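Local coordinates for spike protein P5 (PDB 1YQ5), which is a homotrimer that, in association with P31 and P2, forms the spike complexes at the fivefold vertices of the PRD1 capsid and is essential for infectivity, at residues T4-L9 with N38-G43; G50-A55 with L117-F122; I63-K68 with G101-L106; Y77-K82 with F122-D127. All coordinates share one frame; numbering follows the deposited sequence.

Interaction 1. Residues T4-L9 with N38-G43; sequences TDALSL and NSVGTG
D5 reaches across from residues 4-9 to the turn that follows strand 38-40. D5 CB lies 3.9 Å from V40 O. CG is anti to the carbonyl carbon (chi1 -54°), which swings the carboxylate over the turn. OD2 then accepts the backbone N-H of G43 at 2.6 Å, on its anti side, with the donor 30° out of the carboxylate plane and the N-H bent to 134°. A water donates to the same oxygen and accepts from T42 N. The other oxygen, OD1, is bonded to T4 OG1 and forms a salt bridge with K57, so both ends of this buried acid are occupied. An aspartate suits the place because its short stem lets one oxygen meet the turn while the other faces K57. G41, with positive phi, could not carry a side chain here, since a CB would run into T4 O and D5 OD2.

Beyond the turn the strands pair antiparallel. A6 and V40 exchange two backbone bonds, V40 N to A6 O at 2.8 Å and A6 N to V40 O at 3.0 Å; S8 N meets N38 O at 2.8 Å, while the return bond from N38 N to S8 O is weak. A6 CB lies against V40 CB at 3.9 Å, and A6 also packs on L60 of a second subunit, where a methyl takes little space. S8 OG turns to T139 on the next strand. Strand 35-40 is the outermost strand, within this chain, of one antiparallel sheet in the beta jelly roll of P5's C-terminal domain.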
loop_
_atom_site.group_PDB
_atom_site.type_symbol
_atom_site.label_atom_id
_atom_site.label_comp_id
_atom_site.label_asym_id
_atom_site.label_seq_id
_atom_site.Cartn_x
_atom_site.Cartn_y
_atom_site.Cartn_z
ATOM N N THR A 4 -9.314 10.751 13.793
ATOM C CA THR A 4 -9.913 10.608 15.117
ATOM C C THR A 4 -9.265 9.501 15.940
ATOM O O THR A 4 -9.149 9.612 17.162
ATOM C CB THR A 4 -11.416 10.308 15.007
ATOM O OG1 THR A 4 -11.602 9.054 14.343
ATOM C CG2 THR A 4 -12.119 11.402 14.208
ATOM N N ASP A 5 -8.848 8.433 15.271
ATOM C CA ASP A 5 -8.228 7.312 15.959
ATOM C C ASP A 5 -7.087 6.721 15.155
ATOM O O ASP A 5 -7.161 6.619 13.931
ATOM C CB ASP A 5 -9.262 6.222 16.236
ATOM C CG ASP A 5 -10.473 6.749 16.969
ATOM O OD1 ASP A 5 -11.370 7.315 16.309
ATOM O OD2 ASP A 5 -10.516 6.607 18.205
ATOM N N ALA A 6 -6.032 6.328 15.859
ATOM C CA ALA A 6 -4.870 5.731 15.215
ATOM C C ALA A 6 -4.017 5.035 16.256
ATOM O O ALA A 6 -4.053 5.375 17.442
ATOM C CB ALA A 6 -4.050 6.804 14.498
ATOM N N LEU A 7 -3.253 4.050 15.806
ATOM C CA LEU A 7 -2.368 3.308 16.688
ATOM C C LEU A 7 -1.193 2.812 15.857
ATOM O O LEU A 7 -1.384 2.212 14.806
ATOM C CB LEU A 7 -3.106 2.121 17.310
ATOM C CG LEU A 7 -2.288 1.271 18.283
ATOM C CD1 LEU A 7 -1.889 2.133 19.468
ATOM C CD2 LEU A 7 -3.104 0.070 18.755
ATOM N N SER A 8 0.019 3.086 16.325
ATOM C CA SER A 8 1.226 2.659 15.632
ATOM C C SER A 8 2.047 1.837 16.619
ATOM O O SER A 8 2.335 2.289 17.730
ATOM C CB SER A 8 2.012 3.879 15.144
ATOM O OG SER A 8 3.111 3.484 14.338
ATOM N N LEU A 9 2.417 0.628 16.211
ATOM C CA LEU A 9 3.160 -0.270 17.078
ATOM C C LEU A 9 4.458 -0.781 16.469
ATOM O O LEU A 9 4.597 -0.884 15.248
ATOM C CB LEU A 9 2.293 -1.485 17.425
ATOM C CG LEU A 9 0.853 -1.254 17.886
ATOM C CD1 LEU A 9 0.110 -2.580 17.908
ATOM C CD2 LEU A 9 0.848 -0.603 19.261
ATOM N N ASN A 38 2.885 5.455 18.743
ATOM C CA ASN A 38 2.011 6.616 18.700
ATOM C C ASN A 38 0.575 6.135 18.819
ATOM O O ASN A 38 0.209 5.095 18.262
ATOM C CB ASN A 38 2.200 7.377 17.381
ATOM C CG ASN A 38 1.343 8.632 17.299
ATOM O OD1 ASN A 38 1.515 9.572 18.083
ATOM N ND2 ASN A 38 0.417 8.653 16.351
ATOM N N SER A 39 -0.231 6.895 19.551
ATOM C CA SER A 39 -1.632 6.558 19.757
ATOM C C SER A 39 -2.476 7.825 19.653
ATOM O O SER A 39 -2.090 8.873 20.166
ATOM C CB SER A 39 -1.811 5.937 21.142
ATOM O OG SER A 39 -3.143 5.502 21.328
ATOM N N VAL A 40 -3.618 7.724 18.978
ATOM C CA VAL A 40 -4.526 8.853 18.814
ATOM C C VAL A 40 -5.940 8.390 19.147
ATOM O O VAL A 40 -6.426 7.405 18.591
ATOM C CB VAL A 40 -4.500 9.389 17.367
ATOM C CG1 VAL A 40 -5.484 10.542 17.217
ATOM C CG2 VAL A 40 -3.091 9.848 17.012
ATOM N N GLY A 41 -6.598 9.098 20.059
ATOM C CA GLY A 41 -7.948 8.718 20.437
ATOM C C GLY A 41 -7.937 7.402 21.191
ATOM O O GLY A 41 -6.886 6.949 21.640
ATOM N N THR A 42 -9.102 6.775 21.319
ATOM C CA THR A 42 -9.207 5.517 22.041
ATOM C C THR A 42 -9.929 4.433 21.247
ATOM O O THR A 42 -10.240 3.369 21.788
ATOM C CB THR A 42 -9.969 5.716 23.358
ATOM O OG1 THR A 42 -11.259 6.268 23.071
ATOM C CG2 THR A 42 -9.219 6.672 24.272
ATOM N N GLY A 43 -10.190 4.695 19.973
ATOM C CA GLY A 43 -10.896 3.725 19.154
ATOM C C GLY A 43 -10.092 2.511 18.728
ATOM O O GLY A 43 -10.666 1.467 18.410
HETATM O O HOH W 1 -11.281 8.268 20.185
#

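Interaction 2. Residues G50-A55 with L117-F122; sequences GIQLAA and LDVLKF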
loop_
_atom_site.group_PDB
_atom_site.type_symbol
_atom_site.label_atom_id
_atom_site.label_comp_id
_atom_site.label_asym_id
_atom_site.label_seq_id
_atom_site.Cartn_x
_atom_site.Cartn_y
_atom_site.Cartn_z
ATOM N N GLY A 50 -5.021 -8.723 18.585
ATOM C CA GLY A 50 -4.557 -7.896 17.481
ATOM C C GLY A 50 -4.841 -6.454 17.849
ATOM O O GLY A 50 -4.433 -6.000 18.916
ATOM N N ILE A 51 -5.530 -5.723 16.981
ATOM C CA ILE A 51 -5.884 -4.346 17.299
ATOM C C ILE A 51 -7.404 -4.261 17.363
ATOM O O ILE A 51 -8.093 -4.491 16.366
ATOM C CB ILE A 51 -5.350 -3.347 16.253
ATOM C CG1 ILE A 51 -3.820 -3.329 16.288
ATOM C CG2 ILE A 51 -5.882 -1.946 16.553
ATOM C CD1 ILE A 51 -3.194 -2.337 15.321
ATOM N N GLN A 52 -7.913 -3.946 18.549
ATOM C CA GLN A 52 -9.348 -3.848 18.791
ATOM C C GLN A 52 -9.953 -2.549 18.273
ATOM O O GLN A 52 -9.349 -1.480 18.391
ATOM C CB GLN A 52 -9.637 -3.913 20.296
ATOM C CG GLN A 52 -9.055 -5.105 21.044
ATOM C CD GLN A 52 -9.758 -6.400 20.713
ATOM O OE1 GLN A 52 -10.978 -6.428 20.528
ATOM N NE2 GLN A 52 -9.001 -7.486 20.655
ATOM N N LEU A 53 -11.152 -2.647 17.707
ATOM C CA LEU A 53 -11.873 -1.469 17.233
ATOM C C LEU A 53 -13.011 -1.273 18.228
ATOM O O LEU A 53 -13.830 -2.170 18.415
ATOM C CB LEU A 53 -12.448 -1.684 15.830
ATOM C CG LEU A 53 -11.511 -1.407 14.650
ATOM C CD1 LEU A 53 -10.371 -2.409 14.643
ATOM C CD2 LEU A 53 -12.296 -1.478 13.350
ATOM N N ALA A 54 -13.046 -0.109 18.871
ATOM C CA ALA A 54 -14.082 0.190 19.860
ATOM C C ALA A 54 -15.470 0.257 19.230
ATOM O O ALA A 54 -15.614 0.558 18.044
ATOM C CB ALA A 54 -13.763 1.506 20.564
ATOM N N ALA A 55 -16.491 -0.025 20.034
ATOM C CA ALA A 55 -17.868 0.005 19.565
ATOM C C ALA A 55 -18.188 1.371 18.967
ATOM O O ALA A 55 -17.734 2.396 19.470
ATOM C CB ALA A 55 -18.821 -0.294 20.726
ATOM N N LEU A 117 -14.920 -9.946 18.077
ATOM C CA LEU A 117 -15.122 -10.001 16.628
ATOM C C LEU A 117 -14.572 -8.767 15.904
ATOM O O LEU A 117 -14.095 -8.869 14.767
ATOM C CB LEU A 117 -16.610 -10.135 16.301
ATOM C CG LEU A 117 -17.297 -11.423 16.745
ATOM C CD1 LEU A 117 -18.787 -11.347 16.435
ATOM C CD2 LEU A 117 -16.652 -12.608 16.041
ATOM N N ASP A 118 -14.651 -7.608 16.555
ATOM C CA ASP A 118 -14.180 -6.356 15.965
ATOM C C ASP A 118 -12.694 -6.148 16.225
ATOM O O ASP A 118 -12.299 -5.258 16.980
ATOM C CB ASP A 118 -14.974 -5.173 16.530
ATOM C CG ASP A 118 -16.471 -5.338 16.350
ATOM O OD1 ASP A 118 -16.883 -5.882 15.304
ATOM O OD2 ASP A 118 -17.235 -4.912 17.245
ATOM N N VAL A 119 -11.870 -6.965 15.582
ATOM C CA VAL A 119 -10.434 -6.871 15.775
ATOM C C VAL A 119 -9.649 -7.109 14.495
ATOM O O VAL A 119 -9.940 -8.026 13.733
ATOM C CB VAL A 119 -9.953 -7.891 16.841
ATOM C CG1 VAL A 119 -10.370 -9.296 16.441
ATOM C CG2 VAL A 119 -8.432 -7.823 16.993
ATOM N N LEU A 120 -8.662 -6.255 14.261
ATOM C CA LEU A 120 -7.798 -6.393 13.100
ATOM C C LEU A 120 -6.736 -7.402 13.523
ATOM O O LEU A 120 -6.056 -7.199 14.533
ATOM C CB LEU A 120 -7.142 -5.052 12.766
ATOM C CG LEU A 120 -8.061 -3.969 12.193
ATOM C CD1 LEU A 120 -7.361 -2.623 12.227
ATOM C CD2 LEU A 120 -8.449 -4.340 10.768
ATOM N N LYS A 121 -6.608 -8.490 12.770
ATOM C CA LYS A 121 -5.624 -9.518 13.090
ATOM C C LYS A 121 -4.448 -9.441 12.121
ATOM O O LYS A 121 -4.635 -9.250 10.919
ATOM C CB LYS A 121 -6.273 -10.901 13.035
ATOM C CG LYS A 121 -7.392 -11.097 14.057
ATOM C CD LYS A 121 -8.002 -12.489 13.953
ATOM C CE LYS A 121 -9.060 -12.714 15.024
ATOM N NZ LYS A 121 -9.646 -14.084 14.943
ATOM N N PHE A 122 -3.238 -9.589 12.650
ATOM C CA PHE A 122 -2.036 -9.502 11.829
ATOM C C PHE A 122 -1.139 -10.729 11.933
ATOM O O PHE A 122 -1.025 -11.344 12.999
ATOM C CB PHE A 122 -1.211 -8.269 12.227
ATOM C CG PHE A 122 -1.964 -6.974 12.135
ATOM C CD1 PHE A 122 -2.850 -6.591 13.141
ATOM C CD2 PHE A 122 -1.797 -6.137 11.035
ATOM C CE1 PHE A 122 -3.557 -5.393 13.055
ATOM C CE2 PHE A 122 -2.500 -4.938 10.935
ATOM C CZ PHE A 122 -3.384 -4.565 11.951
HETATM O O HOH W 2 -16.298 -3.294 19.260
#
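G50 has backbone angles (phi 148°, psi -127°) that only glycine adopts readily, and a CB there would strike L120 O. Its bare CA instead rests 3.4 Å from that oxygen in a CA-H...O contact, while its N-H goes to S47 OG. Next along, I51 and L120 form an antiparallel hydrogen-bonded pair: I51 N gives to L120 O at 2.9 Å and L120 N returns to I51 O. L53 N then bonds O of D118, the central residue of an inverse gamma turn that leads into strand 119-122.

These strands are neighbours in one sheet of the jelly roll, and the face bearing I51 and L120 turns into the core between the two sheets. There I51, its CG1 anti to the carbonyl carbon (chi1 -66°), brings CD1 obliquely to F122 CE1 at 3.8 Å. L53 CD1 meets L120 CG at 3.7 Å, with Y61 and Y83 also packed on L53. I51, L53, L120 and F122 suit the core because they fill it without polar groups to satisfy.

The other face carries V119, whose CG2 is 3.4 Å from I51 O, and the Q52 side chain crosses V119 at a slant. D118 is buried yet well supplied: OD2 accepts from G113 N and V114 N, OD1 from L112 N, and a water donates to both D118 OD2 (2.7 Å) and L53 O (2.8 Å).

Interaction 3. Residues I63-K68 with G101-L106; sequences ITMTVK and GTISLL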
loop_
_atom_site.group_PDB
_atom_site.type_symbol
_atom_site.label_atom_id
_atom_site.label_comp_id
_atom_site.label_asym_id
_atom_site.label_seq_id
_atom_site.Cartn_x
_atom_site.Cartn_y
_atom_site.Cartn_z
ATOM N N ILE A 63 -4.363 0.825 6.853
ATOM C CA ILE A 63 -3.522 -0.093 7.600
ATOM C C ILE A 63 -2.225 -0.441 6.882
ATOM O O ILE A 63 -2.209 -0.648 5.664
ATOM C CB ILE A 63 -4.293 -1.398 7.855
ATOM C CG1 ILE A 63 -5.583 -1.087 8.620
ATOM C CG2 ILE A 63 -3.424 -2.392 8.601
ATOM C CD1 ILE A 63 -6.628 -2.176 8.515
ATOM N N THR A 64 -1.143 -0.511 7.648
ATOM C CA THR A 64 0.157 -0.869 7.104
ATOM C C THR A 64 0.913 -1.758 8.075
ATOM O O THR A 64 0.927 -1.513 9.279
ATOM C CB THR A 64 1.048 0.369 6.831
ATOM O OG1 THR A 64 0.500 1.136 5.752
ATOM C CG2 THR A 64 2.472 -0.067 6.463
HETATM N N MSE A 65 1.516 -2.811 7.544
HETATM C CA MSE A 65 2.335 -3.694 8.348
HETATM C C MSE A 65 3.586 -3.954 7.539
HETATM O O MSE A 65 3.510 -4.359 6.377
HETATM C CB MSE A 65 1.640 -5.019 8.652
HETATM C CG MSE A 65 2.599 -5.992 9.332
HETATM SE SE MSE A 65 1.791 -7.598 10.021
HETATM C CE MSE A 65 1.012 -8.232 8.338
ATOM N N THR A 66 4.735 -3.700 8.151
ATOM C CA THR A 66 6.014 -3.898 7.492
ATOM C C THR A 66 6.929 -4.767 8.338
ATOM O O THR A 66 6.753 -4.878 9.551
ATOM C CB THR A 66 6.732 -2.558 7.256
ATOM O OG1 THR A 66 6.879 -1.873 8.506
ATOM C CG2 THR A 66 5.941 -1.690 6.292
ATOM N N VAL A 67 7.907 -5.382 7.688
ATOM C CA VAL A 67 8.863 -6.213 8.394
ATOM C C VAL A 67 10.229 -6.178 7.739
ATOM O O VAL A 67 10.348 -6.116 6.514
ATOM C CB VAL A 67 8.418 -7.700 8.462
ATOM C CG1 VAL A 67 8.276 -8.274 7.060
ATOM C CG2 VAL A 67 9.441 -8.511 9.248
ATOM N N LYS A 68 11.251 -6.188 8.588
ATOM C CA LYS A 68 12.639 -6.249 8.171
ATOM C C LYS A 68 13.241 -7.314 9.085
ATOM O O LYS A 68 13.047 -7.280 10.300
ATOM C CB LYS A 68 13.381 -4.921 8.400
ATOM C CG LYS A 68 13.074 -3.796 7.414
ATOM C CD LYS A 68 13.220 -4.234 5.958
ATOM C CE LYS A 68 14.567 -4.898 5.654
ATOM N NZ LYS A 68 15.754 -4.009 5.844
ATOM N N GLY A 101 9.165 -7.333 3.882
ATOM C CA GLY A 101 8.012 -7.105 3.038
ATOM C C GLY A 101 7.122 -6.000 3.562
ATOM O O GLY A 101 7.358 -5.443 4.636
ATOM N N THR A 102 6.075 -5.706 2.804
ATOM C CA THR A 102 5.149 -4.647 3.158
ATOM C C THR A 102 3.741 -4.938 2.664
ATOM O O THR A 102 3.561 -5.479 1.576
ATOM C CB THR A 102 5.587 -3.306 2.514
ATOM O OG1 THR A 102 6.866 -2.911 3.031
ATOM C CG2 THR A 102 4.552 -2.218 2.783
ATOM N N ILE A 103 2.749 -4.589 3.475
ATOM C CA ILE A 103 1.358 -4.726 3.068
ATOM C C ILE A 103 0.629 -3.504 3.610
ATOM O O ILE A 103 0.730 -3.179 4.797
ATOM C CB ILE A 103 0.673 -6.025 3.586
ATOM C CG1 ILE A 103 -0.689 -6.177 2.890
ATOM C CG2 ILE A 103 0.478 -5.980 5.097
ATOM C CD1 ILE A 103 -1.402 -7.499 3.157
ATOM N N SER A 104 -0.071 -2.808 2.722
ATOM C CA SER A 104 -0.816 -1.616 3.096
ATOM C C SER A 104 -2.208 -1.736 2.522
ATOM O O SER A 104 -2.380 -2.165 1.380
ATOM C CB SER A 104 -0.130 -0.362 2.564
ATOM O OG SER A 104 1.076 -0.138 3.272
ATOM N N LEU A 105 -3.195 -1.336 3.313
ATOM C CA LEU A 105 -4.584 -1.463 2.911
ATOM C C LEU A 105 -5.494 -0.349 3.401
ATOM O O LEU A 105 -5.326 0.168 4.503
ATOM C CB LEU A 105 -5.140 -2.778 3.465
ATOM C CG LEU A 105 -4.374 -4.070 3.205
ATOM C CD1 LEU A 105 -4.479 -4.987 4.420
ATOM C CD2 LEU A 105 -4.927 -4.743 1.962
ATOM N N LEU A 106 -6.456 0.013 2.561
ATOM C CA LEU A 106 -7.482 0.984 2.916
ATOM C C LEU A 106 -8.718 0.105 2.782
ATOM O O LEU A 106 -9.044 -0.340 1.685
ATOM C CB LEU A 106 -7.568 2.142 1.915
ATOM C CG LEU A 106 -8.815 3.020 2.129
ATOM C CD1 LEU A 106 -8.790 3.594 3.532
ATOM C CD2 LEU A 106 -8.875 4.141 1.095
#
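T64 and S104 both turn their hydroxyls anti to the carbonyl carbon, with chi1 -68° and -70°, and this brings T64 OG1 to S104 OG at 2.8 Å across a non-hydrogen-bonded pair, in a bond given by the threonine. Small hydroxyl side chains suit a buried face that still has polar partners: T64 OG1 also accepts L106 N of one neighbouring subunit, and S104 OG is bonded to S104 O of that neighbouring subunit. T66 CG2 lies beside T102, 3.6 Å from T102 OG1, the two side chains pointing the same way; that hydroxyl bonds V89 O of the neighbouring subunit.

On the reverse face the residues are apolar. M65, a selenomethionine, extends from its backbone and bends only at chi3 (57°), so that M65 CB, at 3.9 Å, and M65 CE both lie against I103 CG2. V67 CG1 reaches 3.4 Å from the backbone N of G101. Paired backbone bonds hold the strands throughout, including I63 N to L105 O and L105 N to I63 O, each 2.6 Å.

Strand 63-68 is flanked on its other side by strand 135-142, and strand 101-106 is outermost in this sheet within the chain. The apolar face looks onto F122, L124, L79 and V81 of the opposing sheet, while the hydroxyl face meets a second subunit; the backbone of strand 101-106 also bonds to the third.

Interaction 4. Residues Y77-K82 with F122-D127; sequences YLLRVK and FSLCND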
loop_
_atom_site.group_PDB
_atom_site.type_symbol
_atom_site.label_atom_id
_atom_site.label_comp_id
_atom_site.label_asym_id
_atom_site.label_seq_id
_atom_site.Cartn_x
_atom_site.Cartn_y
_atom_site.Cartn_z
ATOM N N TYR A 77 8.500 -13.331 1.902
ATOM C CA TYR A 77 7.864 -12.904 3.131
ATOM C C TYR A 77 6.374 -12.877 2.818
ATOM O O TYR A 77 5.951 -12.278 1.823
ATOM C CB TYR A 77 8.353 -11.520 3.548
ATOM C CG TYR A 77 9.691 -11.561 4.248
ATOM C CD1 TYR A 77 10.884 -11.521 3.528
ATOM C CD2 TYR A 77 9.760 -11.682 5.633
ATOM C CE1 TYR A 77 12.121 -11.600 4.179
ATOM C CE2 TYR A 77 10.985 -11.765 6.292
ATOM C CZ TYR A 77 12.159 -11.723 5.562
ATOM O OH TYR A 77 13.362 -11.807 6.224
ATOM N N LEU A 78 5.591 -13.555 3.649
ATOM C CA LEU A 78 4.147 -13.622 3.468
ATOM C C LEU A 78 3.478 -12.762 4.533
ATOM O O LEU A 78 3.755 -12.916 5.723
ATOM C CB LEU A 78 3.665 -15.067 3.609
ATOM C CG LEU A 78 4.452 -16.127 2.836
ATOM C CD1 LEU A 78 3.826 -17.486 3.089
ATOM C CD2 LEU A 78 4.458 -15.804 1.343
ATOM N N LEU A 79 2.604 -11.857 4.107
ATOM C CA LEU A 79 1.918 -10.986 5.055
ATOM C C LEU A 79 0.412 -11.109 4.941
ATOM O O LEU A 79 -0.128 -11.270 3.846
ATOM C CB LEU A 79 2.335 -9.528 4.845
ATOM C CG LEU A 79 3.789 -9.193 5.181
ATOM C CD1 LEU A 79 4.701 -9.756 4.112
ATOM C CD2 LEU A 79 3.962 -7.681 5.277
ATOM N N ARG A 80 -0.266 -11.029 6.080
ATOM C CA ARG A 80 -1.715 -11.141 6.096
ATOM C C ARG A 80 -2.380 -10.289 7.165
ATOM O O ARG A 80 -1.910 -10.207 8.303
ATOM C CB ARG A 80 -2.131 -12.600 6.306
ATOM C CG ARG A 80 -3.635 -12.807 6.370
ATOM C CD ARG A 80 -3.974 -14.257 6.701
ATOM N NE ARG A 80 -3.762 -14.554 8.114
ATOM C CZ ARG A 80 -3.636 -15.783 8.609
ATOM N NH1 ARG A 80 -3.689 -16.843 7.802
ATOM N NH2 ARG A 80 -3.483 -15.957 9.914
ATOM N N VAL A 81 -3.482 -9.659 6.772
ATOM C CA VAL A 81 -4.283 -8.835 7.663
ATOM C C VAL A 81 -5.706 -9.357 7.537
ATOM O O VAL A 81 -6.182 -9.605 6.428
ATOM C CB VAL A 81 -4.292 -7.353 7.241
ATOM C CG1 VAL A 81 -5.250 -6.570 8.132
ATOM C CG2 VAL A 81 -2.892 -6.774 7.330
ATOM N N LYS A 82 -6.380 -9.533 8.667
ATOM C CA LYS A 82 -7.751 -10.017 8.643
ATOM C C LYS A 82 -8.670 -9.137 9.468
ATOM O O LYS A 82 -8.242 -8.511 10.436
ATOM C CB LYS A 82 -7.836 -11.440 9.200
ATOM C CG LYS A 82 -6.945 -12.448 8.502
ATOM C CD LYS A 82 -7.220 -13.857 9.007
ATOM C CE LYS A 82 -6.890 -13.993 10.479
ATOM N NZ LYS A 82 -7.361 -15.300 11.040
ATOM N N PHE A 122 -3.238 -9.589 12.650
ATOM C CA PHE A 122 -2.036 -9.502 11.829
ATOM C C PHE A 122 -1.139 -10.729 11.933
ATOM O O PHE A 122 -1.025 -11.344 12.999
ATOM C CB PHE A 122 -1.211 -8.269 12.227
ATOM C CG PHE A 122 -1.964 -6.974 12.135
ATOM C CD1 PHE A 122 -2.850 -6.591 13.141
ATOM C CD2 PHE A 122 -1.797 -6.137 11.035
ATOM C CE1 PHE A 122 -3.557 -5.393 13.055
ATOM C CE2 PHE A 122 -2.500 -4.938 10.935
ATOM C CZ PHE A 122 -3.384 -4.565 11.951
ATOM N N SER A 123 -0.490 -11.063 10.823
ATOM C CA SER A 123 0.431 -12.190 10.785
ATOM C C SER A 123 1.338 -12.121 9.568
ATOM O O SER A 123 0.976 -11.557 8.531
ATOM C CB SER A 123 -0.324 -13.522 10.761
ATOM O OG SER A 123 0.586 -14.608 10.890
ATOM N N LEU A 124 2.525 -12.693 9.711
ATOM C CA LEU A 124 3.491 -12.741 8.624
ATOM C C LEU A 124 4.541 -13.790 8.961
ATOM O O LEU A 124 4.633 -14.245 10.104
ATOM C CB LEU A 124 4.145 -11.363 8.418
ATOM C CG LEU A 124 5.010 -10.730 9.513
ATOM C CD1 LEU A 124 6.334 -11.483 9.647
ATOM C CD2 LEU A 124 5.281 -9.275 9.152
ATOM N N CYS A 125 5.317 -14.179 7.959
ATOM C CA CYS A 125 6.376 -15.163 8.127
ATOM C C CYS A 125 7.181 -15.122 6.853
ATOM O O CYS A 125 6.915 -14.308 5.972
ATOM C CB CYS A 125 5.796 -16.573 8.262
ATOM S SG CYS A 125 5.163 -17.267 6.676
ATOM N N ASN A 126 8.182 -15.986 6.779
ATOM C CA ASN A 126 8.974 -16.136 5.573
ATOM C C ASN A 126 8.616 -17.579 5.235
ATOM O O ASN A 126 8.526 -18.418 6.140
ATOM C CB ASN A 126 10.465 -16.023 5.853
ATOM C CG ASN A 126 11.294 -16.217 4.602
ATOM O OD1 ASN A 126 11.565 -15.263 3.861
ATOM N ND2 ASN A 126 11.681 -17.456 4.341
ATOM N N ASP A 127 8.404 -17.883 3.962
ATOM C CA ASP A 127 8.006 -19.236 3.595
ATOM C C ASP A 127 9.121 -20.276 3.624
ATOM O O ASP A 127 8.858 -21.463 3.455
ATOM C CB ASP A 127 7.334 -19.240 2.215
ATOM C CG ASP A 127 8.268 -18.800 1.100
ATOM O OD1 ASP A 127 9.473 -18.596 1.354
ATOM O OD2 ASP A 127 7.787 -18.657 -0.042
#
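L79 and L124 lie side by side, L79 CG 3.9 Å from L124 CB, on the inward face of the second antiparallel sheet of the jelly-roll sandwich. V81 CG2 stands equally close to F122 CD2, the two side chains pointing the same way. Aliphatic and aromatic residues fit this face because it is covered by I103, L105, I63 and V67 of the other sheet.

The opposite face is more mixed. L78 CD1 touches C125 SG at 3.8 Å and also reaches the CB of D127. The thiol fits beside the leucine because it is small and only weakly polar. R80 sends its chain out with CG anti to the backbone N (chi1 179°) and bends at chi3, bringing NH2 obliquely past S123 CB. The charge itself is met beyond the pair, by a salt bridge from R80 to D28, which K82 also engages.

Backbone bonds set this register. L78 N donates to C125 O and R80 N to S123 O, both at 2.8 Å; C125 N and S123 N return the bonds at 3.0 Å. Between these pairs L124 CB is pressed to 3.1 Å from L78 O.

Further out, D127 OD1 accepts N76 N, at the start of strand 76-83, tying down the end of strand 122-126. The N126 side chain crosses that of Y77, whose ring is anchored at its far end by Y77 OH bonded to V72 O.

In the fold
Along the chain, interaction 1 closes before the others begin; interaction 3 falls within the span bounded by the two segments of interaction 2, and interaction 4 alternates with both. Interactions 1 and 3 lie in one five-stranded sheet, centres about 17 Å apart and joined through strand 135-142. Interactions 2 and 4 share strand 119-126 and F122 in the other sheet. Among the four, interactions 3 and 4 have the nearest centres, about 10 Å apart, where M65 reaches into the second sheet. A probable backbone hydrogen bond between G43 and A54 links interactions 1 and 2. Interactions 1 and 3 both touch the second subunit, interaction 3 also the third, and interaction 4 lightly the third.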